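Local atomic coordinates of acyl-CoA thioesterase II (Mycobacterium avium subsp. paratuberculosis, PDB entry 4R9Z), a protein that probably hydrolyses fatty acyl-CoA thioesters to free fatty acids and coenzyme A, as a thioesterase of the double hot-dog type. Residues 245-257 with 263-275. Numbering follows the deposited sequence.
Sequences SAGSLALASGTMF and LVCTVKQEMYFPP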
ATOM      1  N   SER B 245     -11.711  -7.980   7.762  1.00 23.00           N
ATOM      2  CA  SER B 245     -11.125  -9.276   7.475  1.00 25.30           C
ATOM      3  C   SER B 245     -12.051 -10.037   6.536  1.00 31.06           C
ATOM      4  O   SER B 245     -13.214 -10.280   6.857  1.00 35.75           O
ATOM      5  CB  SER B 245     -10.872 -10.059   8.760  1.00 28.74           C
ATOM      6  OG  SER B 245     -10.276 -11.316   8.488  1.00 32.23           O
ATOM      7  N   ALA B 246     -11.528 -10.399   5.371  1.00 40.57           N
ATOM      8  CA  ALA B 246     -12.297 -11.109   4.360  1.00 32.35           C
ATOM      9  C   ALA B 246     -11.951 -12.584   4.395  1.00 43.56           C
ATOM     10  O   ALA B 246     -11.335 -13.111   3.467  1.00 57.51           O
ATOM     11  CB  ALA B 246     -12.031 -10.533   2.980  1.00 39.41           C
ATOM     12  N   GLY B 247     -12.310 -13.241   5.493  1.00 42.89           N
ATOM     13  CA  GLY B 247     -12.002 -14.647   5.653  1.00 39.88           C
ATOM     14  C   GLY B 247     -10.637 -14.860   6.271  1.00 39.66           C
ATOM     15  O   GLY B 247     -10.414 -14.555   7.443  1.00 34.14           O
ATOM     16  N   SER B 248      -9.731 -15.417   5.476  1.00 40.27           N
ATOM     17  CA  SER B 248      -8.385 -15.732   5.932  1.00 35.25           C
ATOM     18  C   SER B 248      -7.477 -14.504   5.944  1.00 35.69           C
ATOM     19  O   SER B 248      -6.410 -14.517   6.559  1.00 33.20           O
ATOM     20  CB  SER B 248      -7.784 -16.809   5.044  1.00 40.88           C
ATOM     21  OG  SER B 248      -7.976 -16.469   3.683  1.00 52.90           O
ATOM     22  N   LEU B 249      -7.899 -13.457   5.244  1.00 30.52           N
ATOM     23  CA  LEU B 249      -7.116 -12.233   5.126  1.00 30.87           C
ATOM     24  C   LEU B 249      -7.674 -11.079   5.951  1.00 38.43           C
ATOM     25  O   LEU B 249      -8.803 -10.642   5.728  1.00 34.03           O
ATOM     26  CB  LEU B 249      -7.029 -11.813   3.662  1.00 22.55           C
ATOM     27  CG  LEU B 249      -6.261 -12.786   2.776  1.00 24.62           C
ATOM     28  CD1 LEU B 249      -6.464 -12.422   1.327  1.00 21.08           C
ATOM     29  CD2 LEU B 249      -4.780 -12.765   3.137  1.00 27.40           C
ATOM     30  N   ALA B 250      -6.880 -10.584   6.898  1.00 25.88           N
ATOM     31  CA  ALA B 250      -7.289  -9.442   7.709  1.00 30.37           C
ATOM     32  C   ALA B 250      -6.470  -8.196   7.388  1.00 24.35           C
ATOM     33  O   ALA B 250      -5.271  -8.285   7.129  1.00 26.90           O
ATOM     34  CB  ALA B 250      -7.172  -9.775   9.189  1.00 25.22           C
ATOM     35  N   LEU B 251      -7.129  -7.036   7.397  1.00 26.87           N
ATOM     36  CA  LEU B 251      -6.441  -5.752   7.271  1.00 20.76           C
ATOM     37  C   LEU B 251      -6.146  -5.118   8.624  1.00 31.57           C
ATOM     38  O   LEU B 251      -6.956  -5.183   9.548  1.00 32.84           O
ATOM     39  CB  LEU B 251      -7.255  -4.758   6.447  1.00 19.10           C
ATOM     40  CG  LEU B 251      -7.035  -4.695   4.936  1.00 32.71           C
ATOM     41  CD1 LEU B 251      -7.824  -3.530   4.343  1.00 23.14           C
ATOM     42  CD2 LEU B 251      -5.559  -4.590   4.593  1.00 28.36           C
ATOM     43  N   ALA B 252      -4.990  -4.475   8.718  1.00 38.53           N
ATOM     44  CA  ALA B 252      -4.623  -3.704   9.896  1.00 29.63           C
ATOM     45  C   ALA B 252      -4.212  -2.305   9.466  1.00 24.49           C
ATOM     46  O   ALA B 252      -3.649  -2.124   8.393  1.00 30.40           O
ATOM     47  CB  ALA B 252      -3.502  -4.389  10.658  1.00 29.62           C
ATOM     48  N   SER B 253      -4.496  -1.315  10.302  1.00 31.36           N
ATOM     49  CA  SER B 253      -4.281   0.075   9.930  1.00 28.04           C
ATOM     50  C   SER B 253      -3.557   0.809  11.054  1.00 35.68           C
ATOM     51  O   SER B 253      -3.790   0.542  12.234  1.00 31.86           O
ATOM     52  CB  SER B 253      -5.612   0.758   9.604  1.00 27.69           C
ATOM     53  OG  SER B 253      -5.411   2.093   9.171  1.00 41.48           O
ATOM     54  N   GLY B 254      -2.670   1.730  10.690  1.00 29.85           N
ATOM     55  CA  GLY B 254      -1.866   2.406  11.684  1.00 29.31           C
ATOM     56  C   GLY B 254      -1.488   3.835  11.350  1.00 34.72           C
ATOM     57  O   GLY B 254      -1.244   4.184  10.198  1.00 28.53           O
ATOM     58  N   THR B 255      -1.450   4.667  12.381  1.00 36.13           N
ATOM     59  CA  THR B 255      -0.982   6.035  12.252  1.00 31.32           C
ATOM     60  C   THR B 255      -0.029   6.306  13.399  1.00 40.74           C
ATOM     61  O   THR B 255      -0.362   6.079  14.560  1.00 39.99           O
ATOM     62  CB  THR B 255      -2.130   7.051  12.271  1.00 30.97           C
ATOM     63  OG1 THR B 255      -3.271   6.467  12.910  1.00 52.86           O
ATOM     64  CG2 THR B 255      -2.511   7.453  10.863  1.00 29.78           C
ATOM     65  N   MET B 256       1.164   6.780  13.072  1.00 40.46           N
ATOM     66  CA  MET B 256       2.175   7.017  14.084  1.00 40.59           C
ATOM     67  C   MET B 256       2.417   8.508  14.260  1.00 38.99           C
ATOM     68  O   MET B 256       2.479   9.252  13.282  1.00 38.08           O
ATOM     69  CB  MET B 256       3.470   6.311  13.708  1.00 42.48           C
ATOM     70  CG  MET B 256       4.486   6.253  14.815  1.00 37.03           C
ATOM     71  SD  MET B 256       5.891   5.261  14.308  1.00 55.02           S
ATOM     72  CE  MET B 256       5.088   3.696  13.980  1.00 41.43           C
ATOM     73  N   PHE B 257       2.562   8.937  15.511  1.00 41.72           N
ATOM     74  CA  PHE B 257       2.790  10.347  15.825  1.00 43.06           C
ATOM     75  C   PHE B 257       4.023  10.546  16.702  1.00 46.22           C
ATOM     76  O   PHE B 257       4.365   9.684  17.515  1.00 46.88           O
ATOM     77  CB  PHE B 257       1.587  10.956  16.549  1.00 45.27           C
ATOM     78  CG  PHE B 257       0.300  10.908  15.778  1.00 35.59           C
ATOM     79  CD1 PHE B 257      -0.509   9.782  15.817  1.00 37.08           C
ATOM     80  CD2 PHE B 257      -0.125  12.007  15.051  1.00 35.45           C
ATOM     81  CE1 PHE B 257      -1.709   9.747  15.124  1.00 35.04           C
ATOM     82  CE2 PHE B 257      -1.324  11.979  14.354  1.00 38.03           C
ATOM     83  CZ  PHE B 257      -2.116  10.846  14.392  1.00 29.61           C
ATOM     84  N   LEU B 263       2.325  13.992  12.716  1.00 41.42           N
ATOM     85  CA  LEU B 263       2.169  12.692  12.075  1.00 43.29           C
ATOM     86  C   LEU B 263       3.503  12.212  11.500  1.00 40.03           C
ATOM     87  O   LEU B 263       4.208  12.963  10.826  1.00 35.14           O
ATOM     88  CB  LEU B 263       1.105  12.764  10.975  1.00 40.84           C
ATOM     89  CG  LEU B 263       0.848  11.487  10.170  1.00 34.47           C
ATOM     90  CD1 LEU B 263       0.206  10.417  11.039  1.00 35.90           C
ATOM     91  CD2 LEU B 263      -0.030  11.804   8.977  1.00 29.98           C
ATOM     92  N   VAL B 264       3.849  10.960  11.776  1.00 31.91           N
ATOM     93  CA  VAL B 264       5.098  10.398  11.290  1.00 37.32           C
ATOM     94  C   VAL B 264       4.869   9.519  10.060  1.00 39.78           C
ATOM     95  O   VAL B 264       5.522   9.689   9.028  1.00 37.69           O
ATOM     96  CB  VAL B 264       5.799   9.575  12.389  1.00 46.54           C
ATOM     97  CG1 VAL B 264       6.932   8.739  11.798  1.00 42.09           C
ATOM     98  CG2 VAL B 264       6.321  10.499  13.476  1.00 43.92           C
ATOM     99  N   CYS B 265       3.923   8.593  10.164  1.00 44.59           N
ATOM    100  CA  CYS B 265       3.611   7.725   9.041  1.00 39.43           C
ATOM    101  C   CYS B 265       2.187   7.194   9.095  1.00 37.19           C
ATOM    102  O   CYS B 265       1.593   7.104  10.166  1.00 38.67           O
ATOM    103  CB  CYS B 265       4.595   6.557   8.986  1.00 33.24           C
ATOM    104  SG  CYS B 265       4.435   5.397  10.343  1.00 36.41           S
ATOM    105  N   THR B 266       1.653   6.860   7.923  1.00 38.20           N
ATOM    106  CA  THR B 266       0.384   6.150   7.807  1.00 29.93           C
ATOM    107  C   THR B 266       0.709   4.739   7.344  1.00 25.78           C
ATOM    108  O   THR B 266       1.608   4.552   6.530  1.00 35.71           O
ATOM    109  CB  THR B 266      -0.577   6.830   6.810  1.00 36.77           C
ATOM    110  OG1 THR B 266      -0.722   8.216   7.144  1.00 39.45           O
ATOM    111  CG2 THR B 266      -1.941   6.164   6.840  1.00 30.75           C
ATOM    112  N   VAL B 267      -0.009   3.745   7.860  1.00 29.81           N
ATOM    113  CA  VAL B 267       0.379   2.347   7.669  1.00 27.66           C
ATOM    114  C   VAL B 267      -0.813   1.446   7.354  1.00 25.74           C
ATOM    115  O   VAL B 267      -1.900   1.629   7.904  1.00 32.98           O
ATOM    116  CB  VAL B 267       1.091   1.787   8.927  1.00 24.34           C
ATOM    117  CG1 VAL B 267       1.598   0.383   8.678  1.00 25.20           C
ATOM    118  CG2 VAL B 267       2.245   2.678   9.339  1.00 32.73           C
ATOM    119  N   LYS B 268      -0.610   0.481   6.461  1.00 27.13           N
ATOM    120  CA  LYS B 268      -1.607  -0.553   6.202  1.00 24.99           C
ATOM    121  C   LYS B 268      -0.940  -1.918   6.084  1.00 24.47           C
ATOM    122  O   LYS B 268       0.132  -2.040   5.499  1.00 29.16           O
ATOM    123  CB  LYS B 268      -2.397  -0.247   4.931  1.00 24.18           C
ATOM    124  CG  LYS B 268      -3.700  -1.023   4.824  1.00 26.26           C
ATOM    125  CD  LYS B 268      -4.784  -0.404   5.689  1.00 27.14           C
ATOM    126  CE  LYS B 268      -5.348   0.853   5.052  1.00 27.42           C
ATOM    127  NZ  LYS B 268      -6.367   1.501   5.926  1.00 41.15           N
ATOM    128  N   GLN B 269      -1.579  -2.947   6.633  1.00 24.38           N
ATOM    129  CA  GLN B 269      -1.004  -4.285   6.610  1.00 27.94           C
ATOM    130  C   GLN B 269      -2.062  -5.356   6.373  1.00 26.83           C
ATOM    131  O   GLN B 269      -3.130  -5.343   6.984  1.00 27.30           O
ATOM    132  CB  GLN B 269      -0.265  -4.572   7.919  1.00 33.84           C
ATOM    133  CG  GLN B 269       0.405  -5.938   7.964  1.00 28.94           C
ATOM    134  CD  GLN B 269       1.113  -6.199   9.276  1.00 37.21           C
ATOM    135  OE1 GLN B 269       0.863  -7.204   9.939  1.00 40.10           O
ATOM    136  NE2 GLN B 269       2.000  -5.289   9.664  1.00 41.45           N
ATOM    137  N   GLU B 270      -1.746  -6.300   5.493  1.00 23.63           N
ATOM    138  CA  GLU B 270      -2.636  -7.417   5.225  1.00 25.87           C
ATOM    139  C   GLU B 270      -1.960  -8.693   5.702  1.00 29.63           C
ATOM    140  O   GLU B 270      -0.778  -8.913   5.434  1.00 24.24           O
ATOM    141  CB  GLU B 270      -2.977  -7.491   3.734  1.00 25.79           C
ATOM    142  CG  GLU B 270      -3.998  -8.554   3.355  1.00 26.44           C
ATOM    143  CD  GLU B 270      -4.307  -8.555   1.865  1.00 34.66           C
ATOM    144  OE1 GLU B 270      -3.355  -8.450   1.058  1.00 35.09           O
ATOM    145  OE2 GLU B 270      -5.501  -8.653   1.501  1.00 36.91           O
ATOM    146  N   MET B 271      -2.700  -9.519   6.434  1.00 29.78           N
ATOM    147  CA  MET B 271      -2.128 -10.750   6.959  1.00 29.11           C
ATOM    148  C   MET B 271      -3.045 -11.955   6.755  1.00 28.69           C
ATOM    149  O   MET B 271      -4.270 -11.823   6.714  1.00 28.86           O
ATOM    150  CB  MET B 271      -1.791 -10.587   8.443  1.00 28.72           C
ATOM    151  CG  MET B 271      -2.987 -10.410   9.357  1.00 32.82           C
ATOM    152  SD  MET B 271      -2.542  -9.545  10.878  1.00 56.43           S
ATOM    153  CE  MET B 271      -2.432  -7.856  10.293  1.00 31.07           C
ATOM    154  N   TYR B 272      -2.425 -13.124   6.623  1.00 24.01           N
ATOM    155  CA  TYR B 272      -3.114 -14.382   6.352  1.00 29.61           C
ATOM    156  C   TYR B 272      -3.334 -15.222   7.613  1.00 32.68           C
ATOM    157  O   TYR B 272      -2.403 -15.447   8.390  1.00 30.97           O
ATOM    158  CB  TYR B 272      -2.320 -15.186   5.323  1.00 26.96           C
ATOM    159  CG  TYR B 272      -2.860 -16.565   5.009  1.00 29.85           C
ATOM    160  CD1 TYR B 272      -4.124 -16.734   4.458  1.00 30.43           C
ATOM    161  CD2 TYR B 272      -2.083 -17.702   5.228  1.00 29.08           C
ATOM    162  CE1 TYR B 272      -4.608 -17.999   4.155  1.00 38.28           C
ATOM    163  CE2 TYR B 272      -2.557 -18.968   4.929  1.00 25.16           C
ATOM    164  CZ  TYR B 272      -3.819 -19.112   4.394  1.00 35.97           C
ATOM    165  OH  TYR B 272      -4.295 -20.369   4.094  1.00 30.51           O
ATOM    166  N   PHE B 273      -4.577 -15.645   7.827  1.00 31.24           N
ATOM    167  CA  PHE B 273      -4.912 -16.597   8.889  1.00 35.13           C
ATOM    168  C   PHE B 273      -5.381 -17.938   8.329  1.00 39.69           C
ATOM    169  O   PHE B 273      -6.507 -18.046   7.841  1.00 46.68           O
ATOM    170  CB  PHE B 273      -5.991 -16.036   9.808  1.00 29.59           C
ATOM    171  CG  PHE B 273      -5.509 -14.951  10.720  1.00 36.45           C
ATOM    172  CD1 PHE B 273      -5.542 -13.623  10.321  1.00 35.48           C
ATOM    173  CD2 PHE B 273      -5.032 -15.257  11.984  1.00 30.18           C
ATOM    174  CE1 PHE B 273      -5.100 -12.621  11.164  1.00 39.94           C
ATOM    175  CE2 PHE B 273      -4.597 -14.261  12.834  1.00 36.28           C
ATOM    176  CZ  PHE B 273      -4.625 -12.942  12.424  1.00 38.82           C
ATOM    177  N   PRO B 274      -4.524 -18.967   8.407  1.00 38.97           N
ATOM    178  CA  PRO B 274      -4.895 -20.307   7.936  1.00 39.74           C
ATOM    179  C   PRO B 274      -6.080 -20.879   8.706  1.00 47.28           C
ATOM    180  O   PRO B 274      -6.077 -20.846   9.937  1.00 60.35           O
ATOM    181  CB  PRO B 274      -3.637 -21.140   8.205  1.00 41.99           C
ATOM    182  CG  PRO B 274      -2.527 -20.156   8.317  1.00 42.17           C
ATOM    183  CD  PRO B 274      -3.128 -18.902   8.869  1.00 36.34           C
ATOM    184  N   PRO B 275      -7.077 -21.415   7.990  1.00 55.75           N
ATOM    185  CA  PRO B 275      -8.184 -22.125   8.642  1.00 59.99           C
ATOM    186  C   PRO B 275      -7.741 -23.472   9.208  1.00 59.98           C
ATOM    187  O   PRO B 275      -8.033 -23.762  10.371  1.00 67.05           O
ATOM    188  CB  PRO B 275      -9.204 -22.308   7.511  1.00 48.33           C
ATOM    189  CG  PRO B 275      -8.821 -21.299   6.471  1.00 55.12           C
ATOM    190  CD  PRO B 275      -7.331 -21.193   6.558  1.00 48.91           C
TER
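Met-256 O is gripped by two amides. Val-264 N binds it at 2.7 Å in a nearly straight bond (169°), and Cys-265 N adds a weak one. Met-256 N returns a bond to Cys-265 O. Two residues thus face one, a classic beta bulge. Beyond it the antiparallel pairs run regularly, with Gly-254, Ala-252 and Ala-250 in hydrogen-bonded pairs with Val-267, Gln-269 and Met-271. This hairpin, 249-258 with 263-272, belongs to the second hot-dog unit. The face bearing Met-256, Ala-252 and Val-267 looks toward helix 188-201 and the loop residue Leu-203. There Cys-265 SG lies 3.6 Å from Met-256 CB. Met-271 bends at chi3 (77°), and its CE reaches Ala-252 CB at 3.6 Å. Gln-269 NE2 hydrogen-bonds Ala-200 O. On the other face, Leu-263 CD1 sits over one face of the Phe-257 ring, toward its rim, in a CH-pi contact 4.2 Å from the centroid. Lys-268 is bent at chi2 (79°) and chi3, laying CD 3.4 Å from Ala-252 O and giving NZ a weak bond to Ser-253 OG. Leu-249 CD1 touches Glu-270 OE2 at 3.9 Å, while Glu-270 OE1 is hydrogen-bonded to Ser-61 OG of the second subunit.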